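Local coordinates for iron-binding protein (Staphylococcus epidermidis, PDB 4M7O), which probably captures iron, perhaps in chelated form, outside the cell membrane and passes it to an ABC-type importer, at residues T33-R38 against K137-E142; H145-I150 against E266-L271; V163-S168 against D184-L189; Y174-G177 against F181-D184. One frame throughout, in Å; residues are numbered along the deposited sequence.

Contact 1: residues T33-R38 against K137-E142; sequences TEILYR and KELVDE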
loop_
_atom_site.group_PDB
_atom_site.type_symbol
_atom_site.label_atom_id
_atom_site.label_comp_id
_atom_site.label_asym_id
_atom_site.label_seq_id
_atom_site.Cartn_x
_atom_site.Cartn_y
_atom_site.Cartn_z
ATOM N N THR A 33 3.430 -11.980 1.126
ATOM C CA THR A 33 3.295 -13.003 2.159
ATOM C C THR A 33 1.842 -13.163 2.571
ATOM O O THR A 33 1.367 -14.285 2.740
ATOM C CB THR A 33 4.126 -12.668 3.380
ATOM O OG1 THR A 33 5.508 -12.540 2.997
ATOM C CG2 THR A 33 4.002 -13.772 4.441
ATOM N N GLU A 34 1.124 -12.048 2.710
ATOM C CA GLU A 34 -0.272 -12.113 3.137
ATOM C C GLU A 34 -1.117 -12.864 2.115
ATOM O O GLU A 34 -1.983 -13.656 2.481
ATOM C CB GLU A 34 -0.831 -10.702 3.373
ATOM C CG GLU A 34 -0.224 -10.001 4.579
ATOM C CD GLU A 34 -0.999 -8.747 4.972
ATOM O OE1 GLU A 34 -2.253 -8.753 4.872
ATOM O OE2 GLU A 34 -0.351 -7.758 5.387
ATOM N N ILE A 35 -0.852 -12.608 0.836
ATOM C CA ILE A 35 -1.608 -13.211 -0.248
ATOM C C ILE A 35 -1.341 -14.719 -0.314
ATOM O O ILE A 35 -2.269 -15.512 -0.497
ATOM C CB ILE A 35 -1.236 -12.572 -1.602
ATOM C CG1 ILE A 35 -1.670 -11.099 -1.643
ATOM C CG2 ILE A 35 -1.853 -13.356 -2.756
ATOM C CD1 ILE A 35 -1.096 -10.333 -2.820
ATOM N N LEU A 36 -0.074 -15.106 -0.185
ATOM C CA LEU A 36 0.309 -16.520 -0.188
ATOM C C LEU A 36 -0.418 -17.294 0.900
ATOM O O LEU A 36 -0.896 -18.407 0.665
ATOM C CB LEU A 36 1.826 -16.670 -0.007
ATOM C CG LEU A 36 2.648 -16.332 -1.248
ATOM C CD1 LEU A 36 4.155 -16.288 -0.921
ATOM C CD2 LEU A 36 2.349 -17.378 -2.333
ATOM N N TYR A 37 -0.497 -16.710 2.094
ATOM C CA TYR A 37 -1.191 -17.355 3.204
ATOM C C TYR A 37 -2.675 -17.476 2.880
ATOM O O TYR A 37 -3.280 -18.508 3.157
ATOM C CB TYR A 37 -0.985 -16.580 4.513
ATOM C CG TYR A 37 0.111 -17.130 5.399
ATOM C CD1 TYR A 37 1.434 -16.780 5.201
ATOM C CD2 TYR A 37 -0.185 -17.989 6.447
ATOM C CE1 TYR A 37 2.420 -17.254 6.018
ATOM C CE2 TYR A 37 0.808 -18.485 7.259
ATOM C CZ TYR A 37 2.107 -18.114 7.040
ATOM O OH TYR A 37 3.109 -18.604 7.838
ATOM N N ARG A 38 -3.260 -16.438 2.277
ATOM C CA ARG A 38 -4.704 -16.474 1.976
ATOM C C ARG A 38 -5.014 -17.458 0.837
ATOM O O ARG A 38 -6.152 -17.881 0.658
ATOM C CB ARG A 38 -5.253 -15.072 1.668
ATOM C CG ARG A 38 -5.326 -14.133 2.885
ATOM C CD ARG A 38 -6.310 -14.636 3.958
ATOM N NE ARG A 38 -7.653 -14.813 3.420
ATOM C CZ ARG A 38 -8.520 -13.821 3.201
ATOM N NH1 ARG A 38 -8.193 -12.566 3.472
ATOM N NH2 ARG A 38 -9.722 -14.082 2.707
ATOM N N LYS A 137 -9.504 -16.637 -6.801
ATOM C CA LYS A 137 -10.836 -16.149 -7.145
ATOM C C LYS A 137 -11.641 -15.916 -5.882
ATOM O O LYS A 137 -12.308 -14.887 -5.739
ATOM C CB LYS A 137 -11.571 -17.137 -8.055
ATOM C CG LYS A 137 -13.094 -16.966 -8.040
ATOM C CD LYS A 137 -13.786 -17.756 -9.150
ATOM C CE LYS A 137 -15.274 -17.931 -8.869
ATOM N NZ LYS A 137 -15.932 -16.656 -8.485
ATOM N N GLU A 138 -11.579 -16.877 -4.965
ATOM C CA GLU A 138 -12.262 -16.740 -3.691
ATOM C C GLU A 138 -11.699 -15.550 -2.916
ATOM O O GLU A 138 -12.447 -14.789 -2.300
ATOM C CB GLU A 138 -12.160 -18.039 -2.890
ATOM C CG GLU A 138 -12.854 -19.217 -3.581
ATOM C CD GLU A 138 -12.766 -20.518 -2.793
ATOM O OE1 GLU A 138 -12.088 -20.541 -1.743
ATOM O OE2 GLU A 138 -13.378 -21.519 -3.231
ATOM N N LEU A 139 -10.381 -15.381 -2.966
ATOM C CA LEU A 139 -9.733 -14.265 -2.293
ATOM C C LEU A 139 -10.159 -12.921 -2.889
ATOM O O LEU A 139 -10.351 -11.946 -2.158
ATOM C CB LEU A 139 -8.212 -14.417 -2.366
ATOM C CG LEU A 139 -7.434 -13.209 -1.857
ATOM C CD1 LEU A 139 -7.723 -12.969 -0.389
ATOM C CD2 LEU A 139 -5.949 -13.410 -2.081
ATOM N N VAL A 140 -10.312 -12.868 -4.211
ATOM C CA VAL A 140 -10.719 -11.629 -4.861
ATOM C C VAL A 140 -12.154 -11.322 -4.471
ATOM O O VAL A 140 -12.473 -10.192 -4.096
ATOM C CB VAL A 140 -10.601 -11.701 -6.400
ATOM C CG1 VAL A 140 -11.384 -10.564 -7.057
ATOM C CG2 VAL A 140 -9.138 -11.640 -6.823
ATOM N N ASP A 141 -13.010 -12.337 -4.544
ATOM C CA ASP A 141 -14.430 -12.167 -4.240
ATOM C C ASP A 141 -14.684 -11.723 -2.801
ATOM O O ASP A 141 -15.525 -10.864 -2.556
ATOM C CB ASP A 141 -15.200 -13.452 -4.541
ATOM C CG ASP A 141 -15.278 -13.747 -6.026
ATOM O OD1 ASP A 141 -15.176 -12.791 -6.827
ATOM O OD2 ASP A 141 -15.445 -14.933 -6.389
ATOM N N GLU A 142 -13.954 -12.300 -1.853
ATOM C CA GLU A 142 -14.157 -11.961 -0.452
ATOM C C GLU A 142 -13.641 -10.559 -0.171
ATOM O O GLU A 142 -14.223 -9.807 0.620
ATOM C CB GLU A 142 -13.469 -12.976 0.460
ATOM C CG GLU A 142 -13.918 -12.880 1.904
ATOM C CD GLU A 142 -12.763 -12.727 2.868
ATOM O OE1 GLU A 142 -12.987 -12.853 4.092
ATOM O OE2 GLU A 142 -11.632 -12.472 2.403
HETATM O O HOH W 1 -9.754 -10.383 2.155
#

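Contact 2: residues H145-I150 against E266-L271; sequences HNVDKI and EGLKDL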
loop_
_atom_site.group_PDB
_atom_site.type_symbol
_atom_site.label_atom_id
_atom_site.label_comp_id
_atom_site.label_asym_id
_atom_site.label_seq_id
_atom_site.Cartn_x
_atom_site.Cartn_y
_atom_site.Cartn_z
ATOM N N HIS A 145 -16.075 -8.058 -1.418
ATOM C CA HIS A 145 -17.189 -7.976 -0.483
ATOM C C HIS A 145 -16.883 -7.004 0.654
ATOM O O HIS A 145 -17.696 -6.160 0.999
ATOM C CB HIS A 145 -17.525 -9.352 0.087
ATOM C CG HIS A 145 -18.596 -9.320 1.132
ATOM N ND1 HIS A 145 -19.927 -9.105 0.832
ATOM C CD2 HIS A 145 -18.533 -9.462 2.476
ATOM C CE1 HIS A 145 -20.636 -9.122 1.946
ATOM N NE2 HIS A 145 -19.816 -9.337 2.959
ATOM N N ASN A 146 -15.698 -7.122 1.236
ATOM C CA ASN A 146 -15.332 -6.255 2.345
ATOM C C ASN A 146 -15.154 -4.812 1.912
ATOM O O ASN A 146 -15.531 -3.892 2.640
ATOM C CB ASN A 146 -14.062 -6.771 3.021
ATOM C CG ASN A 146 -14.251 -8.150 3.610
ATOM O OD1 ASN A 146 -15.342 -8.494 4.061
ATOM N ND2 ASN A 146 -13.191 -8.944 3.611
ATOM N N VAL A 147 -14.565 -4.617 0.733
ATOM C CA VAL A 147 -14.369 -3.282 0.188
ATOM C C VAL A 147 -15.723 -2.644 -0.101
ATOM O O VAL A 147 -15.975 -1.512 0.311
ATOM C CB VAL A 147 -13.502 -3.313 -1.084
ATOM C CG1 VAL A 147 -13.511 -1.967 -1.783
ATOM C CG2 VAL A 147 -12.058 -3.729 -0.751
ATOM N N ASP A 148 -16.599 -3.377 -0.780
ATOM C CA ASP A 148 -17.927 -2.868 -1.126
ATOM C C ASP A 148 -18.735 -2.488 0.105
ATOM O O ASP A 148 -19.564 -1.580 0.057
ATOM C CB ASP A 148 -18.704 -3.892 -1.961
ATOM C CG ASP A 148 -18.048 -4.170 -3.304
ATOM O OD1 ASP A 148 -17.076 -3.460 -3.658
ATOM O OD2 ASP A 148 -18.511 -5.096 -4.009
ATOM N N LYS A 149 -18.493 -3.191 1.206
ATOM C CA LYS A 149 -19.122 -2.855 2.475
ATOM C C LYS A 149 -18.690 -1.465 2.963
ATOM O O LYS A 149 -19.527 -0.671 3.375
ATOM C CB LYS A 149 -18.785 -3.922 3.511
ATOM C CG LYS A 149 -19.582 -3.848 4.790
ATOM C CD LYS A 149 -19.382 -5.114 5.616
ATOM N N ILE A 150 -17.390 -1.168 2.906
ATOM C CA ILE A 150 -16.894 0.162 3.288
ATOM C C ILE A 150 -17.413 1.265 2.347
ATOM O O ILE A 150 -17.881 2.319 2.802
ATOM C CB ILE A 150 -15.339 0.225 3.333
ATOM C CG1 ILE A 150 -14.763 -0.863 4.241
ATOM C CG2 ILE A 150 -14.864 1.605 3.791
ATOM C CD1 ILE A 150 -15.377 -0.930 5.624
ATOM N N GLU A 266 -9.522 -2.617 5.291
ATOM C CA GLU A 266 -9.217 -1.960 6.550
ATOM C C GLU A 266 -8.564 -0.600 6.286
ATOM O O GLU A 266 -8.923 0.400 6.913
ATOM C CB GLU A 266 -8.360 -2.875 7.427
ATOM C CG GLU A 266 -9.033 -4.232 7.671
ATOM C CD GLU A 266 -8.137 -5.248 8.372
ATOM O OE1 GLU A 266 -6.995 -4.886 8.742
ATOM O OE2 GLU A 266 -8.578 -6.412 8.549
ATOM N N GLY A 267 -7.638 -0.551 5.335
ATOM C CA GLY A 267 -7.030 0.709 4.939
ATOM C C GLY A 267 -8.056 1.682 4.391
ATOM O O GLY A 267 -8.071 2.857 4.770
ATOM N N LEU A 268 -8.930 1.195 3.511
ATOM C CA LEU A 268 -9.993 2.029 2.962
ATOM C C LEU A 268 -10.904 2.543 4.066
ATOM O O LEU A 268 -11.376 3.681 4.005
ATOM C CB LEU A 268 -10.816 1.249 1.934
ATOM C CG LEU A 268 -11.836 2.066 1.141
ATOM C CD1 LEU A 268 -11.110 3.010 0.205
ATOM C CD2 LEU A 268 -12.771 1.170 0.360
ATOM N N LYS A 269 -11.149 1.711 5.076
ATOM C CA LYS A 269 -12.009 2.108 6.190
ATOM C C LYS A 269 -11.393 3.230 7.009
ATOM O O LYS A 269 -12.100 4.121 7.488
ATOM C CB LYS A 269 -12.288 0.922 7.113
ATOM C CG LYS A 269 -13.312 1.234 8.206
ATOM C CD LYS A 269 -13.428 0.068 9.178
ATOM C CE LYS A 269 -14.472 0.340 10.240
ATOM N NZ LYS A 269 -14.633 -0.852 11.136
ATOM N N ASP A 270 -10.078 3.175 7.186
ATOM C CA ASP A 270 -9.367 4.210 7.933
ATOM C C ASP A 270 -9.560 5.550 7.255
ATOM O O ASP A 270 -9.917 6.532 7.897
ATOM C CB ASP A 270 -7.873 3.887 8.026
ATOM C CG ASP A 270 -7.579 2.785 9.021
ATOM O OD1 ASP A 270 -8.505 2.404 9.769
ATOM O OD2 ASP A 270 -6.421 2.309 9.069
ATOM N N LEU A 271 -9.325 5.565 5.948
ATOM C CA LEU A 271 -9.484 6.760 5.127
ATOM C C LEU A 271 -10.922 7.274 5.178
ATOM O O LEU A 271 -11.158 8.482 5.241
ATOM C CB LEU A 271 -9.066 6.464 3.682
ATOM C CG LEU A 271 -8.373 7.603 2.934
ATOM C CD1 LEU A 271 -7.138 8.050 3.695
ATOM C CD2 LEU A 271 -7.996 7.161 1.531
#

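Contact 3: residues V163-S168 against D184-L189; sequences VFMEVS and DMLEKL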
loop_
_atom_site.group_PDB
_atom_site.type_symbol
_atom_site.label_atom_id
_atom_site.label_comp_id
_atom_site.label_asym_id
_atom_site.label_seq_id
_atom_site.Cartn_x
_atom_site.Cartn_y
_atom_site.Cartn_z
ATOM N N VAL A 163 -10.112 16.682 -0.698
ATOM C CA VAL A 163 -9.100 16.159 0.207
ATOM C C VAL A 163 -7.701 16.371 -0.358
ATOM O O VAL A 163 -7.439 16.061 -1.523
ATOM C CB VAL A 163 -9.306 14.664 0.428
ATOM C CG1 VAL A 163 -8.227 14.108 1.350
ATOM C CG2 VAL A 163 -10.713 14.394 0.977
ATOM N N PHE A 164 -6.810 16.912 0.465
ATOM C CA PHE A 164 -5.419 17.061 0.090
ATOM C C PHE A 164 -4.624 15.941 0.755
ATOM O O PHE A 164 -4.660 15.791 1.983
ATOM C CB PHE A 164 -4.887 18.430 0.522
ATOM C CG PHE A 164 -3.403 18.588 0.323
ATOM C CD1 PHE A 164 -2.877 18.783 -0.944
ATOM C CD2 PHE A 164 -2.534 18.546 1.393
ATOM C CE1 PHE A 164 -1.513 18.921 -1.133
ATOM C CE2 PHE A 164 -1.158 18.685 1.194
ATOM C CZ PHE A 164 -0.656 18.864 -0.061
HETATM N N MSE A 165 -3.939 15.132 -0.054
HETATM C CA MSE A 165 -3.115 14.049 0.470
HETATM C C MSE A 165 -1.680 14.544 0.492
HETATM O O MSE A 165 -1.095 14.844 -0.555
HETATM C CB MSE A 165 -3.204 12.816 -0.431
HETATM C CG MSE A 165 -4.609 12.324 -0.713
HETATM SE SE MSE A 165 -5.475 11.489 0.823
HETATM C CE MSE A 165 -4.168 10.100 1.187
ATOM N N GLU A 166 -1.112 14.652 1.682
ATOM C CA GLU A 166 0.266 15.095 1.796
ATOM C C GLU A 166 1.167 13.877 1.939
ATOM O O GLU A 166 1.151 13.211 2.985
ATOM C CB GLU A 166 0.409 16.002 3.013
ATOM C CG GLU A 166 1.801 16.576 3.175
ATOM C CD GLU A 166 1.826 17.746 4.129
ATOM O OE1 GLU A 166 0.765 18.390 4.326
ATOM O OE2 GLU A 166 2.911 18.039 4.674
ATOM N N VAL A 167 1.936 13.549 0.899
ATOM C CA VAL A 167 2.718 12.298 0.949
ATOM C C VAL A 167 4.193 12.513 1.272
ATOM O O VAL A 167 4.937 11.565 1.473
ATOM C CB VAL A 167 2.594 11.455 -0.331
ATOM C CG1 VAL A 167 1.141 11.112 -0.583
ATOM C CG2 VAL A 167 3.203 12.189 -1.532
ATOM N N SER A 168 4.614 13.769 1.314
ATOM C CA SER A 168 5.953 14.095 1.779
ATOM C C SER A 168 5.922 15.565 2.132
ATOM O O SER A 168 5.078 16.310 1.618
ATOM C CB SER A 168 6.994 13.801 0.695
ATOM O OG SER A 168 8.305 13.815 1.237
ATOM N N ASP A 184 -7.225 6.530 -5.929
ATOM C CA ASP A 184 -8.274 5.562 -6.225
ATOM C C ASP A 184 -9.153 5.344 -5.003
ATOM O O ASP A 184 -10.377 5.199 -5.126
ATOM C CB ASP A 184 -7.699 4.233 -6.706
ATOM C CG ASP A 184 -8.784 3.262 -7.142
ATOM O OD1 ASP A 184 -9.703 3.683 -7.876
ATOM O OD2 ASP A 184 -8.730 2.082 -6.745
HETATM N N MSE A 185 -8.536 5.342 -3.823
HETATM C CA MSE A 185 -9.300 5.185 -2.584
HETATM C C MSE A 185 -10.291 6.338 -2.421
HETATM O O MSE A 185 -11.475 6.112 -2.171
HETATM C CB MSE A 185 -8.373 5.063 -1.371
HETATM C CG MSE A 185 -7.510 3.811 -1.387
HETATM SE SE MSE A 185 -6.496 3.604 0.269
HETATM C CE MSE A 185 -4.717 3.877 -0.433
ATOM N N LEU A 186 -9.807 7.565 -2.583
ATOM C CA LEU A 186 -10.675 8.737 -2.576
ATOM C C LEU A 186 -11.856 8.583 -3.526
ATOM O O LEU A 186 -12.997 8.861 -3.151
ATOM C CB LEU A 186 -9.891 9.995 -2.953
ATOM C CG LEU A 186 -8.869 10.470 -1.921
ATOM C CD1 LEU A 186 -8.111 11.716 -2.420
ATOM C CD2 LEU A 186 -9.576 10.757 -0.606
ATOM N N GLU A 187 -11.588 8.144 -4.753
ATOM C CA GLU A 187 -12.650 8.057 -5.749
ATOM C C GLU A 187 -13.676 6.998 -5.367
ATOM O O GLU A 187 -14.870 7.186 -5.577
ATOM C CB GLU A 187 -12.083 7.815 -7.149
ATOM C CG GLU A 187 -11.244 8.977 -7.684
ATOM C CD GLU A 187 -10.860 8.796 -9.146
ATOM O OE1 GLU A 187 -11.120 7.700 -9.699
ATOM O OE2 GLU A 187 -10.299 9.746 -9.740
ATOM N N LYS A 188 -13.213 5.902 -4.778
ATOM C CA LYS A 188 -14.118 4.852 -4.311
ATOM C C LYS A 188 -14.979 5.348 -3.155
ATOM O O LYS A 188 -16.119 4.915 -2.984
ATOM C CB LYS A 188 -13.332 3.602 -3.889
ATOM C CG LYS A 188 -13.243 2.530 -4.960
ATOM C CD LYS A 188 -12.838 3.130 -6.294
ATOM C CE LYS A 188 -12.850 2.094 -7.404
ATOM N NZ LYS A 188 -12.300 2.672 -8.663
ATOM N N LEU A 189 -14.435 6.275 -2.375
ATOM C CA LEU A 189 -15.147 6.815 -1.225
ATOM C C LEU A 189 -15.971 8.036 -1.599
ATOM O O LEU A 189 -16.507 8.717 -0.726
ATOM C CB LEU A 189 -14.162 7.138 -0.100
ATOM C CG LEU A 189 -13.521 5.879 0.495
ATOM C CD1 LEU A 189 -12.524 6.231 1.591
ATOM C CD2 LEU A 189 -14.598 4.946 1.010
#

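Contact 4: residues Y174-G177 against F181-D184; sequences YTAG and FFND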
loop_
_atom_site.group_PDB
_atom_site.type_symbol
_atom_site.label_atom_id
_atom_site.label_comp_id
_atom_site.label_asym_id
_atom_site.label_seq_id
_atom_site.Cartn_x
_atom_site.Cartn_y
_atom_site.Cartn_z
ATOM N N TYR A 174 4.805 17.222 -1.047
ATOM C CA TYR A 174 4.351 16.439 -2.189
ATOM C C TYR A 174 2.941 15.957 -1.968
ATOM O O TYR A 174 2.566 15.582 -0.855
ATOM C CB TYR A 174 5.251 15.219 -2.409
ATOM C CG TYR A 174 6.540 15.532 -3.158
ATOM C CD1 TYR A 174 7.570 16.236 -2.547
ATOM C CD2 TYR A 174 6.732 15.106 -4.468
ATOM C CE1 TYR A 174 8.781 16.514 -3.240
ATOM C CE2 TYR A 174 7.945 15.367 -5.162
ATOM C CZ TYR A 174 8.954 16.072 -4.541
ATOM O OH TYR A 174 10.121 16.357 -5.238
ATOM N N THR A 175 2.166 15.925 -3.040
ATOM C CA THR A 175 0.828 15.387 -2.949
ATOM C C THR A 175 0.718 14.208 -3.874
ATOM O O THR A 175 1.630 13.944 -4.656
ATOM C CB THR A 175 -0.229 16.422 -3.338
ATOM O OG1 THR A 175 -1.531 15.853 -3.143
ATOM C CG2 THR A 175 -0.066 16.816 -4.787
ATOM N N ALA A 176 -0.405 13.504 -3.779
ATOM C CA ALA A 176 -0.700 12.389 -4.664
ATOM C C ALA A 176 -1.873 12.765 -5.555
ATOM O O ALA A 176 -2.961 13.061 -5.069
ATOM C CB ALA A 176 -1.025 11.148 -3.859
ATOM N N GLY A 177 -1.651 12.760 -6.864
ATOM C CA GLY A 177 -2.716 13.082 -7.801
ATOM C C GLY A 177 -3.303 11.804 -8.372
ATOM O O GLY A 177 -3.366 10.780 -7.685
ATOM N N PHE A 181 -2.595 5.147 -5.575
ATOM C CA PHE A 181 -3.439 4.329 -4.729
ATOM C C PHE A 181 -4.305 5.218 -3.857
ATOM O O PHE A 181 -5.507 4.986 -3.724
ATOM C CB PHE A 181 -2.594 3.370 -3.883
ATOM C CG PHE A 181 -3.264 2.047 -3.633
ATOM C CD1 PHE A 181 -4.569 1.992 -3.187
ATOM C CD2 PHE A 181 -2.606 0.860 -3.888
ATOM C CE1 PHE A 181 -5.200 0.779 -2.959
ATOM C CE2 PHE A 181 -3.237 -0.360 -3.670
ATOM C CZ PHE A 181 -4.540 -0.393 -3.206
ATOM N N PHE A 182 -3.714 6.255 -3.282
ATOM C CA PHE A 182 -4.503 7.170 -2.464
ATOM C C PHE A 182 -5.607 7.836 -3.270
ATOM O O PHE A 182 -6.674 8.122 -2.725
ATOM C CB PHE A 182 -3.615 8.216 -1.798
ATOM C CG PHE A 182 -2.576 7.625 -0.887
ATOM C CD1 PHE A 182 -2.933 6.677 0.057
ATOM C CD2 PHE A 182 -1.243 8.000 -0.985
ATOM C CE1 PHE A 182 -1.979 6.103 0.898
ATOM C CE2 PHE A 182 -0.283 7.434 -0.146
ATOM C CZ PHE A 182 -0.655 6.490 0.798
ATOM N N ASN A 183 -5.370 8.087 -4.558
ATOM C CA ASN A 183 -6.402 8.740 -5.362
ATOM C C ASN A 183 -7.547 7.794 -5.664
ATOM O O ASN A 183 -8.703 8.201 -5.647
ATOM C CB ASN A 183 -5.862 9.342 -6.661
ATOM C CG ASN A 183 -6.953 9.985 -7.494
ATOM O OD1 ASN A 183 -7.364 11.116 -7.228
ATOM N ND2 ASN A 183 -7.432 9.263 -8.506
ATOM N N ASP A 184 -7.225 6.530 -5.929
ATOM C CA ASP A 184 -8.274 5.562 -6.225
ATOM C C ASP A 184 -9.153 5.344 -5.003
ATOM O O ASP A 184 -10.377 5.199 -5.126
ATOM C CB ASP A 184 -7.699 4.233 -6.706
ATOM C CG ASP A 184 -8.784 3.262 -7.142
ATOM O OD1 ASP A 184 -9.703 3.683 -7.876
ATOM O OD2 ASP A 184 -8.730 2.082 -6.745
#

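Contact 1: residues T33-R38 against K137-E142
Leu139 stands under the guanidinium of Arg38, and this is the compact part of the contact. Its CD1 methyl lies 3.7 Å from the plane of the group, centred beneath one face, and is also 3.8 Å from Arg38 CB. The arginine turns back over the methyl because its chain is bent at both chi2 (-64°) and chi3 (-57°). On the inner side Leu139 CD2 meets Ile35 CG2 at 4.2 Å, a lighter touch between two buried side chains that cross at about a right angle.

The outer side is polar and more open. Arg38 NH2 makes a salt bridge to Glu142 OE2, entering from above the carboxylate plane while the oxygen stays in the guanidinium plane; the modelled 2.5 Å is shorter than such bonds normally are, so its exact length is doubtful. Water 1 closes a second route, accepting from Arg38 NH1 at 3.0 Å and donating to Glu142 OE2 at 2.8 Å, so OE2 serves both terminal nitrogens, NH2 directly and NH1 through the water.

The segment axes approach to 10.9 Å, with their directions 112° apart, and helix 116-129 shares the gap: its Phe123 touches both Ile35 and Leu139. Helix 30-38 also packs through Leu36 onto strands 25-27 and 45-49.

Contact 2: residues H145-I150 against E266-L271
Ile150 and Lys269 bring the two helices closest, with CA atoms 6.0 Å apart, where segments 145-150 and 266-271 run side by side in the same direction, their axes 9.3 Å apart and inclined by just 8°.

Ile150 does most of the touching, and its two branches divide the work. CG2 is pressed against the backbone of the facing helix, 3.8 Å from Lys269 CA and nearly as near to Lys269 N. The other branch, CG1, lies beside the isoleucine's own backbone nitrogen (chi1 -54°), and its terminal CD1 comes to 3.9 Å from Lys269 CB. From there CD1 also borders CG and CD of the lysine, whose fully extended chain crosses the isoleucine at about a right angle before carrying the ammonium away from helix 133-152. The lysine thus contributes its aliphatic stem to the interface and takes its charge out of it.

Deeper in, Leu268 points CD2 at two residues one turn apart, reaching Val147 CG1 at 3.9 Å and Ile150 CB at 4.0 Å. No hydrogen bond joins the segments; cohesion is purely apolar. The other methyl of Leu268, CD1, turns to Met185 of helix 181-188, while Val147 extends the seam to Ile264 and Asp265 at the start of helix 264-275.

A long helix such as 133-152, running along both lobes and packed against the C-terminal helix, is consistent with the rigid interlobe connection of class III solute-binding proteins, the group of the ferric-siderophore and vitamin B12 binders.

Contact 3: residues V163-S168 against D184-L189
Leu186 packs onto Val163 and Met165 in the alpha/beta core of the second lobe, where helix 181-188 covers one side of strand 162-168. Strand 162-168, helix 181-188 and the parallel strand 192-193 follow in that order along the chain, with the antiparallel strand 174-176 inserted before the helix.

The leucine splits its two methyls between alternate residues of the strand. CD2 is directed at Val163, 4.1 Å from CB and equally near both CG1 and CG2, so it sits against the branch point instead of one arm. CD1 takes Met165, modelled as selenomethionine, at 3.9 Å from CG and 4.2 Å from SE. This side chain is bent at chi2 (-71°) and again at chi3, which folds it back beside the leucine; the two side chains lie alongside, running opposite ways.

On the helix itself Lys188 NZ forms a salt bridge with Asp184 OD1 at 2.9 Å through the syn lone pair, and Asp184 OD2 accepts a hydrogen bond from the backbone N of Ile116. Farther along the strand, a classic beta bulge sets Val167 and Ser168 together against Tyr174 of strand 174-176.

With no hydrogen bond between the segments and all three touching residues buried, helix and strand are held here by dispersion and the exclusion of water, which is consistent with apolar packing that supplies no directional bond.

Contact 4: residues Y174-G177 against F181-D184
Phe182 turns the edge of its ring to Ala176, whose CB lies near the ring plane and 4.3 Å from CD2. The touch is light, one methyl against one aromatic edge; the same phenyl group also packs on Met165 of the adjoining strand and on Thr220 and Ser258.

A closer approach occurs one residue further along, at Gly177. Its carbonyl oxygen is 3.1 Å from Asn183 CB, a snug meeting of oxygen and methylene. With CG anti to the backbone nitrogen (chi1 179°), the asparagine carries its amide past that carbonyl, leaving CG 3.7 Å and OD1 4.0 Å from Gly177 O.

Strand 174-176 and helix 181-188 are joined by the short connection 177-180 in the second lobe's alpha/beta fold. Thr180 stitches this connection: its hydroxyl is hydrogen-bonded to Gly177 O and also receives Asn183 N.

The buried amide is satisfied beyond the two segments, OD1 by Asn193 ND2 and ND2 by Glu187 OE2. Asn193 ND2 is also hydrogen-bonded to Ala176 O.

Overall arrangement
The contacts run from one lobe to the other. Contacts 1 and 2 share helix 133-152, on adjoining segments with centres about 16 Å apart, so the helix ties helix 30-38 to helix 264-275. Contact 2 then meets contact 3, with centres about 14 Å apart, where Leu271 CD2 packs on Met185 CB at 3.6 Å. Contacts 3 and 4 are nearly one unit: their centres are about 5 Å apart, they share Asp184 and helix 181-188, and their strands are antiparallel neighbours. Contact 1 lies about 25 Å from both, centre to centre. No iron or ligand is placed among these contacts; they belong to the scaffold of the two lobes.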